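Local atomic coordinates of dehalogenase-like hydrolase (Ralstonia solanacearum, PDB entry 3UMB), a protein that probably catalyses the hydrolytic dehalogenation of small (S)-2-haloalkanoic acids to the corresponding (R)-2-hydroxyalkanoic acids, with release of a halide ion. Residues 146-149 with 153-156; 159-164 with 181-186; 163-168 with 191-196. All coordinates share one frame; numbering follows the deposited sequence.

Contact 1: 146-149 with 153-156; sequences LSVD and LYKT
V148 and Y154 mark the closest backbone approach of 146-149 and 153-156, their CA atoms lying 6.0 Å apart. The chain leaves strand 144-147 at S147, enters a short 3-10 turn at V148 and D149, and comes back after three intervening residues as an irregular run without helix or strand. No hydrogen bond joins the two segments; the contact rests on van der Waals packing of V148 against the L153 carbonyl and the Y154 ring. V148 points across it and splits its work between these two neighbours. Its CB rests against the carbonyl of L153, 3.2 Å from L153 O, while CG2 reaches the aromatic ring, with V148 CG2 3.7 Å from Y154 CD2. The CD2-CE2 flank of Y154 takes this methyl obliquely, and the two side chains cross at about a right angle. Although the CB of Y154 is directed away from 146-149, a chi1 of -73° sets CG anti to the carbonyl carbon and lets the ring swing back to V148. The far end of the ring is tethered separately, Y154 OH being hydrogen-bonded to the backbone O of K62, and the Y154 ring meets that of Y61, planes about 30° apart. V148 also leans on A160 of helix 158-161. K155 follows directly, its NZ hydrogen-bonded to L121 O, salt-bridged to D184 and in a long, weak ion pair with D10; this agrees with the motif III lysine of HAD hydrolases. Apolar packing at V148, combined with polar tethering at the hydroxyl of Y154, probably helps hold the irregular chain that carries K155.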
loop_
_atom_site.group_PDB
_atom_site.type_symbol
_atom_site.label_atom_id
_atom_site.label_comp_id
_atom_site.label_asym_id
_atom_site.label_seq_id
_atom_site.Cartn_x
_atom_site.Cartn_y
_atom_site.Cartn_z
ATOM N N LEU A 146 4.718 3.680 -22.203
ATOM C CA LEU A 146 3.508 4.232 -21.593
ATOM C C LEU A 146 3.681 4.532 -20.080
ATOM O O LEU A 146 4.336 3.813 -19.341
ATOM C CB LEU A 146 2.321 3.281 -21.851
ATOM C CG LEU A 146 2.120 2.823 -23.321
ATOM C CD1 LEU A 146 1.284 1.621 -23.387
ATOM C CD2 LEU A 146 1.485 3.933 -24.188
ATOM N N SER A 147 3.103 5.642 -19.656
ATOM C CA SER A 147 3.151 6.104 -18.287
ATOM C C SER A 147 1.751 6.313 -17.780
ATOM O O SER A 147 0.911 6.872 -18.478
ATOM C CB SER A 147 3.869 7.430 -18.236
ATOM O OG SER A 147 3.737 8.063 -16.978
ATOM N N VAL A 148 1.521 5.922 -16.543
ATOM C CA VAL A 148 0.258 6.184 -15.873
ATOM C C VAL A 148 0.003 7.662 -15.702
ATOM O O VAL A 148 -1.039 8.071 -15.243
ATOM C CB VAL A 148 0.243 5.541 -14.481
ATOM C CG1 VAL A 148 0.582 4.060 -14.580
ATOM C CG2 VAL A 148 1.226 6.315 -13.520
ATOM N N ASP A 149 0.967 8.491 -16.053
ATOM C CA ASP A 149 0.757 9.917 -15.994
ATOM C C ASP A 149 -0.375 10.433 -16.928
ATOM O O ASP A 149 -0.946 11.492 -16.704
ATOM C CB ASP A 149 2.061 10.614 -16.360
ATOM C CG ASP A 149 1.989 12.096 -16.146
ATOM O OD1 ASP A 149 2.115 12.580 -14.987
ATOM O OD2 ASP A 149 1.831 12.764 -17.155
ATOM N N LEU A 153 -3.409 8.227 -12.463
ATOM C CA LEU A 153 -3.790 7.171 -11.515
ATOM C C LEU A 153 -2.776 6.026 -11.588
ATOM O O LEU A 153 -2.383 5.578 -12.719
ATOM C CB LEU A 153 -5.179 6.615 -11.833
ATOM C CG LEU A 153 -6.387 7.537 -11.550
ATOM C CD1 LEU A 153 -7.538 7.093 -12.381
ATOM C CD2 LEU A 153 -6.802 7.615 -10.039
ATOM N N TYR A 154 -2.358 5.543 -10.429
ATOM C CA TYR A 154 -1.340 4.493 -10.367
ATOM C C TYR A 154 -1.980 3.126 -10.406
ATOM O O TYR A 154 -3.123 2.945 -10.005
ATOM C CB TYR A 154 -0.531 4.657 -9.094
ATOM C CG TYR A 154 0.401 5.819 -9.152
ATOM C CD1 TYR A 154 0.119 6.978 -8.495
ATOM C CD2 TYR A 154 1.589 5.754 -9.893
ATOM C CE1 TYR A 154 0.978 8.081 -8.569
ATOM C CE2 TYR A 154 2.450 6.869 -10.004
ATOM C CZ TYR A 154 2.162 8.013 -9.295
ATOM O OH TYR A 154 3.019 9.121 -9.338
ATOM N N LYS A 155 -1.242 2.139 -10.879
ATOM C CA LYS A 155 -1.615 0.749 -10.660
ATOM C C LYS A 155 -1.877 0.585 -9.194
ATOM O O LYS A 155 -1.143 1.169 -8.377
ATOM C CB LYS A 155 -0.483 -0.208 -11.024
ATOM C CG LYS A 155 -0.044 -0.149 -12.492
ATOM C CD LYS A 155 1.425 -0.567 -12.584
ATOM C CE LYS A 155 1.846 -1.094 -13.941
ATOM N NZ LYS A 155 3.350 -1.424 -13.905
ATOM N N THR A 156 -2.857 -0.232 -8.819
ATOM C CA THR A 156 -3.574 -1.171 -9.709
ATOM C C THR A 156 -4.855 -0.638 -10.382
ATOM O O THR A 156 -5.705 -1.423 -10.785
ATOM C CB THR A 156 -3.973 -2.386 -8.904
ATOM O OG1 THR A 156 -4.481 -1.934 -7.655
ATOM C CG2 THR A 156 -2.740 -3.291 -8.598
#

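Contact 2: 159-164 with 181-186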
loop_
_atom_site.group_PDB
_atom_site.type_symbol
_atom_site.label_atom_id
_atom_site.label_comp_id
_atom_site.label_asym_id
_atom_site.label_seq_id
_atom_site.Cartn_x
_atom_site.Cartn_y
_atom_site.Cartn_z
ATOM N N ALA A 159 -7.667 2.297 -14.962
ATOM C CA ALA A 159 -7.355 3.287 -15.994
ATOM C C ALA A 159 -5.875 3.161 -16.377
ATOM O O ALA A 159 -5.514 3.509 -17.505
ATOM C CB ALA A 159 -7.660 4.726 -15.514
ATOM N N ALA A 160 -5.035 2.722 -15.429
ATOM C CA ALA A 160 -3.587 2.507 -15.690
ATOM C C ALA A 160 -3.388 1.282 -16.548
ATOM O O ALA A 160 -2.696 1.349 -17.541
ATOM C CB ALA A 160 -2.784 2.361 -14.408
ATOM N N TYR A 161 -3.997 0.164 -16.169
ATOM C CA TYR A 161 -3.902 -1.066 -16.969
ATOM C C TYR A 161 -4.486 -0.825 -18.381
ATOM O O TYR A 161 -3.878 -1.209 -19.405
ATOM C CB TYR A 161 -4.564 -2.261 -16.264
ATOM C CG TYR A 161 -3.793 -2.753 -15.035
ATOM C CD1 TYR A 161 -2.439 -3.162 -15.134
ATOM C CD2 TYR A 161 -4.405 -2.836 -13.799
ATOM C CE1 TYR A 161 -1.702 -3.593 -14.002
ATOM C CE2 TYR A 161 -3.682 -3.280 -12.649
ATOM C CZ TYR A 161 -2.331 -3.654 -12.764
ATOM O OH TYR A 161 -1.654 -4.098 -11.640
ATOM N N ALA A 162 -5.594 -0.088 -18.442
ATOM C CA ALA A 162 -6.255 0.135 -19.702
ATOM C C ALA A 162 -5.393 0.820 -20.731
ATOM O O ALA A 162 -5.719 0.730 -21.901
ATOM C CB ALA A 162 -7.562 0.892 -19.548
ATOM N N LEU A 163 -4.331 1.499 -20.329
ATOM C CA LEU A 163 -3.494 2.181 -21.304
ATOM C C LEU A 163 -2.935 1.212 -22.379
ATOM O O LEU A 163 -2.755 1.611 -23.524
ATOM C CB LEU A 163 -2.349 3.016 -20.646
ATOM C CG LEU A 163 -2.701 4.291 -19.854
ATOM C CD1 LEU A 163 -1.546 4.760 -18.947
ATOM C CD2 LEU A 163 -3.144 5.409 -20.758
ATOM N N ALA A 164 -2.672 -0.041 -22.027
ATOM C CA ALA A 164 -1.916 -0.899 -22.951
ATOM C C ALA A 164 -2.806 -1.476 -24.040
ATOM O O ALA A 164 -2.461 -1.364 -25.204
ATOM C CB ALA A 164 -1.133 -1.955 -22.238
ATOM N N ASN A 181 6.619 -7.561 -9.948
ATOM C CA ASN A 181 5.968 -7.320 -8.691
ATOM C C ASN A 181 4.754 -8.227 -8.696
ATOM O O ASN A 181 3.895 -8.161 -9.590
ATOM C CB ASN A 181 5.628 -5.853 -8.577
ATOM C CG ASN A 181 6.859 -4.983 -8.451
ATOM O OD1 ASN A 181 7.740 -5.299 -7.698
ATOM N ND2 ASN A 181 6.903 -3.875 -9.168
ATOM N N GLY A 182 4.719 -9.134 -7.737
ATOM C CA GLY A 182 3.593 -10.058 -7.614
ATOM C C GLY A 182 2.252 -9.361 -7.598
ATOM O O GLY A 182 1.314 -9.820 -8.248
ATOM N N TRP A 183 2.153 -8.240 -6.886
ATOM C CA TRP A 183 0.870 -7.538 -6.797
ATOM C C TRP A 183 0.420 -7.091 -8.194
ATOM O O TRP A 183 -0.758 -7.122 -8.530
ATOM C CB TRP A 183 0.921 -6.361 -5.809
ATOM C CG TRP A 183 1.987 -5.314 -6.081
ATOM C CD1 TRP A 183 3.228 -5.259 -5.509
ATOM C CD2 TRP A 183 1.907 -4.192 -6.973
ATOM N NE1 TRP A 183 3.952 -4.209 -6.045
ATOM C CE2 TRP A 183 3.147 -3.518 -6.913
ATOM C CE3 TRP A 183 0.918 -3.707 -7.835
ATOM C CZ2 TRP A 183 3.414 -2.346 -7.649
ATOM C CZ3 TRP A 183 1.193 -2.564 -8.616
ATOM C CH2 TRP A 183 2.442 -1.903 -8.512
ATOM N N ASP A 184 1.370 -6.679 -9.014
ATOM C CA ASP A 184 1.082 -6.163 -10.334
ATOM C C ASP A 184 0.726 -7.304 -11.289
ATOM O O ASP A 184 -0.227 -7.172 -12.064
ATOM C CB ASP A 184 2.295 -5.377 -10.823
ATOM C CG ASP A 184 1.990 -4.450 -11.987
ATOM O OD1 ASP A 184 0.800 -4.232 -12.363
ATOM O OD2 ASP A 184 2.989 -3.924 -12.507
ATOM N N ALA A 185 1.414 -8.445 -11.214
ATOM C CA ALA A 185 1.010 -9.616 -12.075
ATOM C C ALA A 185 -0.424 -9.951 -11.770
ATOM O O ALA A 185 -1.229 -10.230 -12.675
ATOM C CB ALA A 185 1.898 -10.854 -11.861
ATOM N N CYS A 186 -0.754 -9.908 -10.492
ATOM C CA CYS A 186 -2.096 -10.257 -10.013
ATOM C C CYS A 186 -3.151 -9.229 -10.434
ATOM O O CYS A 186 -4.267 -9.580 -10.824
ATOM C CB CYS A 186 -2.065 -10.345 -8.487
ATOM S SG CYS A 186 -1.281 -11.874 -7.852
#
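Y161 OH donates to D184 OD1 in a short hydrogen bond of 2.6 Å, the hydrogen bond that joins 159-164 to 181-186. The hydroxyl reaches the carboxylate oxygen on its anti side, 16° out of the carboxylate plane. From the tyrosine's side the acceptor sits at the ring edge, in the ring plane, which brings D184 OD1 to 3.1 Å from Y161 CE1. Ring and carboxylate planes are turned 34° against each other, and the two side chains run antiparallel alongside each other. D184 gets there because its CG stands anti to the backbone N (chi1 -163°), which carries the carboxylate out from the helix toward Y161. W183 comes alongside more loosely, CZ3 4.4 Å from Y161 OH; one face of its indole is lined by the CB atoms of N181 and D184, and it also makes a cation-pi contact with R49 and packs on I50 of the second subunit. The other carboxylate oxygen, D184 OD2, takes the salt bridge from K155 and a hydrogen bond with S179. OD1 is thus held by the tyrosine and OD2 by lysine and serine, which should restrict rotation of the carboxylate, consistent with a role in positioning K155, as in relatives of the HAD superfamily.

Contact 3: 163-168 with 191-196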
loop_
_atom_site.group_PDB
_atom_site.type_symbol
_atom_site.label_atom_id
_atom_site.label_comp_id
_atom_site.label_asym_id
_atom_site.label_seq_id
_atom_site.Cartn_x
_atom_site.Cartn_y
_atom_site.Cartn_z
ATOM N N LEU A 163 -4.331 1.499 -20.329
ATOM C CA LEU A 163 -3.494 2.181 -21.304
ATOM C C LEU A 163 -2.935 1.212 -22.379
ATOM O O LEU A 163 -2.755 1.611 -23.524
ATOM C CB LEU A 163 -2.349 3.016 -20.646
ATOM C CG LEU A 163 -2.701 4.291 -19.854
ATOM C CD1 LEU A 163 -1.546 4.760 -18.947
ATOM C CD2 LEU A 163 -3.144 5.409 -20.758
ATOM N N ALA A 164 -2.672 -0.041 -22.027
ATOM C CA ALA A 164 -1.916 -0.899 -22.951
ATOM C C ALA A 164 -2.806 -1.476 -24.040
ATOM O O ALA A 164 -2.461 -1.364 -25.204
ATOM C CB ALA A 164 -1.133 -1.955 -22.238
ATOM N N PRO A 165 -3.981 -2.018 -23.694
ATOM C CA PRO A 165 -4.881 -2.332 -24.800
ATOM C C PRO A 165 -5.083 -1.156 -25.763
ATOM O O PRO A 165 -5.018 -1.373 -26.979
ATOM C CB PRO A 165 -6.157 -2.733 -24.098
ATOM C CG PRO A 165 -5.619 -3.422 -22.838
ATOM C CD PRO A 165 -4.522 -2.500 -22.413
ATOM N N ARG A 166 -5.229 0.073 -25.246
ATOM C CA ARG A 166 -5.486 1.232 -26.111
ATOM C C ARG A 166 -4.407 1.487 -27.060
ATOM O O ARG A 166 -4.679 1.655 -28.226
ATOM C CB ARG A 166 -5.659 2.546 -25.360
ATOM C CG ARG A 166 -7.111 2.873 -25.137
ATOM C CD ARG A 166 -7.387 4.394 -25.157
ATOM N NE ARG A 166 -6.685 5.104 -24.106
ATOM C CZ ARG A 166 -6.861 4.873 -22.827
ATOM N NH1 ARG A 166 -7.718 3.939 -22.423
ATOM N NH2 ARG A 166 -6.216 5.604 -21.942
ATOM N N ALA A 167 -3.181 1.599 -26.554
ATOM C CA ALA A 167 -2.014 1.879 -27.410
ATOM C C ALA A 167 -1.752 0.781 -28.486
ATOM O O ALA A 167 -1.344 1.102 -29.592
ATOM C CB ALA A 167 -0.774 2.098 -26.573
ATOM N N PHE A 168 -2.007 -0.485 -28.142
ATOM C CA PHE A 168 -1.682 -1.616 -29.025
ATOM C C PHE A 168 -2.797 -2.010 -29.998
ATOM O O PHE A 168 -2.545 -2.789 -30.909
ATOM C CB PHE A 168 -1.208 -2.834 -28.199
ATOM C CG PHE A 168 0.233 -2.706 -27.760
ATOM C CD1 PHE A 168 1.254 -3.210 -28.540
ATOM C CD2 PHE A 168 0.562 -1.963 -26.630
ATOM C CE1 PHE A 168 2.574 -3.029 -28.164
ATOM C CE2 PHE A 168 1.874 -1.771 -26.262
ATOM C CZ PHE A 168 2.884 -2.302 -27.024
ATOM N N HIS A 191 -7.403 -7.576 -14.613
ATOM C CA HIS A 191 -7.848 -6.747 -15.732
ATOM C C HIS A 191 -8.137 -7.564 -17.002
ATOM O O HIS A 191 -8.868 -7.124 -17.871
ATOM C CB HIS A 191 -6.808 -5.683 -16.016
ATOM C CG HIS A 191 -7.247 -4.633 -16.997
ATOM N ND1 HIS A 191 -8.183 -3.670 -16.685
ATOM C CD2 HIS A 191 -6.865 -4.386 -18.270
ATOM C CE1 HIS A 191 -8.340 -2.864 -17.720
ATOM N NE2 HIS A 191 -7.556 -3.277 -18.697
ATOM N N GLY A 192 -7.573 -8.762 -17.081
ATOM C CA GLY A 192 -7.811 -9.688 -18.196
ATOM C C GLY A 192 -6.604 -9.955 -19.105
ATOM O O GLY A 192 -6.789 -10.504 -20.187
ATOM N N PHE A 193 -5.396 -9.551 -18.717
ATOM C CA PHE A 193 -4.193 -9.883 -19.508
ATOM C C PHE A 193 -3.780 -11.312 -19.285
ATOM O O PHE A 193 -4.101 -11.915 -18.271
ATOM C CB PHE A 193 -2.961 -9.065 -19.123
ATOM C CG PHE A 193 -3.098 -7.594 -19.337
ATOM C CD1 PHE A 193 -2.720 -7.010 -20.538
ATOM C CD2 PHE A 193 -3.577 -6.767 -18.311
ATOM C CE1 PHE A 193 -2.837 -5.634 -20.731
ATOM C CE2 PHE A 193 -3.670 -5.410 -18.492
ATOM C CZ PHE A 193 -3.293 -4.832 -19.712
ATOM N N THR A 194 -3.021 -11.840 -20.233
ATOM C CA THR A 194 -2.219 -13.030 -19.962
ATOM C C THR A 194 -1.009 -12.468 -19.264
ATOM O O THR A 194 -0.351 -11.576 -19.792
ATOM C CB THR A 194 -1.715 -13.751 -21.255
ATOM O OG1 THR A 194 -2.823 -14.030 -22.118
ATOM C CG2 THR A 194 -0.988 -15.058 -20.888
ATOM N N THR A 195 -0.695 -12.966 -18.080
ATOM C CA THR A 195 0.406 -12.381 -17.357
ATOM C C THR A 195 1.512 -13.393 -17.014
ATOM O O THR A 195 1.251 -14.561 -16.731
ATOM C CB THR A 195 -0.107 -11.749 -16.052
ATOM O OG1 THR A 195 -0.570 -12.790 -15.215
ATOM C CG2 THR A 195 -1.244 -10.797 -16.306
ATOM N N PHE A 196 2.735 -12.885 -16.970
ATOM C CA PHE A 196 3.870 -13.637 -16.532
ATOM C C PHE A 196 4.553 -12.866 -15.397
ATOM O O PHE A 196 4.845 -11.688 -15.541
ATOM C CB PHE A 196 4.857 -13.798 -17.696
ATOM C CG PHE A 196 6.043 -14.656 -17.365
ATOM C CD1 PHE A 196 6.007 -16.040 -17.615
ATOM C CD2 PHE A 196 7.189 -14.098 -16.799
ATOM C CE1 PHE A 196 7.080 -16.853 -17.292
ATOM C CE2 PHE A 196 8.297 -14.928 -16.474
ATOM C CZ PHE A 196 8.228 -16.306 -16.730
#
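F193 reaches from just before strand 194-198 to helix 163-168 with the tip of its ring. Its CB leaves the backbone at a slant to the helix, and a chi1 of -62°, with CG anti to the carbonyl carbon, directs the ring toward P165. The contact is made by CZ at the tip and the neighbouring CE1. F193 CE1 lies 3.9 Å from P165 CD and, further along, 4.3 Å from A164 CB. At the very end, F193 CZ comes to 3.8 Å from P165 CD, while P165 CG is 4.1 Å from the same carbon. Proline and alanine both approach the ring obliquely. The backbone that aims this ring is the exit of helix 182-191: G192, with positive phi, is the C-prime residue of a Schellman motif in which F193 N bonds to A188 O and G192 N to T189 O. The chain then enters strand 194-198, closing a beta-alpha-beta unit with strand 175-179 in the Rossmann-like sheet of the HAD fold. Elsewhere F193 packs on A188 and I175 and meets the ring of F177 with planes about 40° apart. On the helix side, A164 also touches V8 of the central strand 6-9.

Contact 1 closes first along the chain; contacts 2 and 3 then start from overlapping segments, sharing L163 and A164. Their centres are close: about 9 Å separate contacts 1 and 2, 8 Å contacts 2 and 3, and 13 Å contacts 1 and 3. Strand 144-147, at one edge of the parallel sheet, leads through the loop of contact 1 into helices 158-161 and 163-168, which pack against helix 182-191 and the residues just before strand 194-198. The lysine-aspartate salt bridge ties contact 1 to contact 2; contacts 2 and 3 meet where Y161 packs against H191 and F193. Contacts 1 and 2 gather round the probable motif III lysine, whereas contact 3 is structural packing away from the annotated sites.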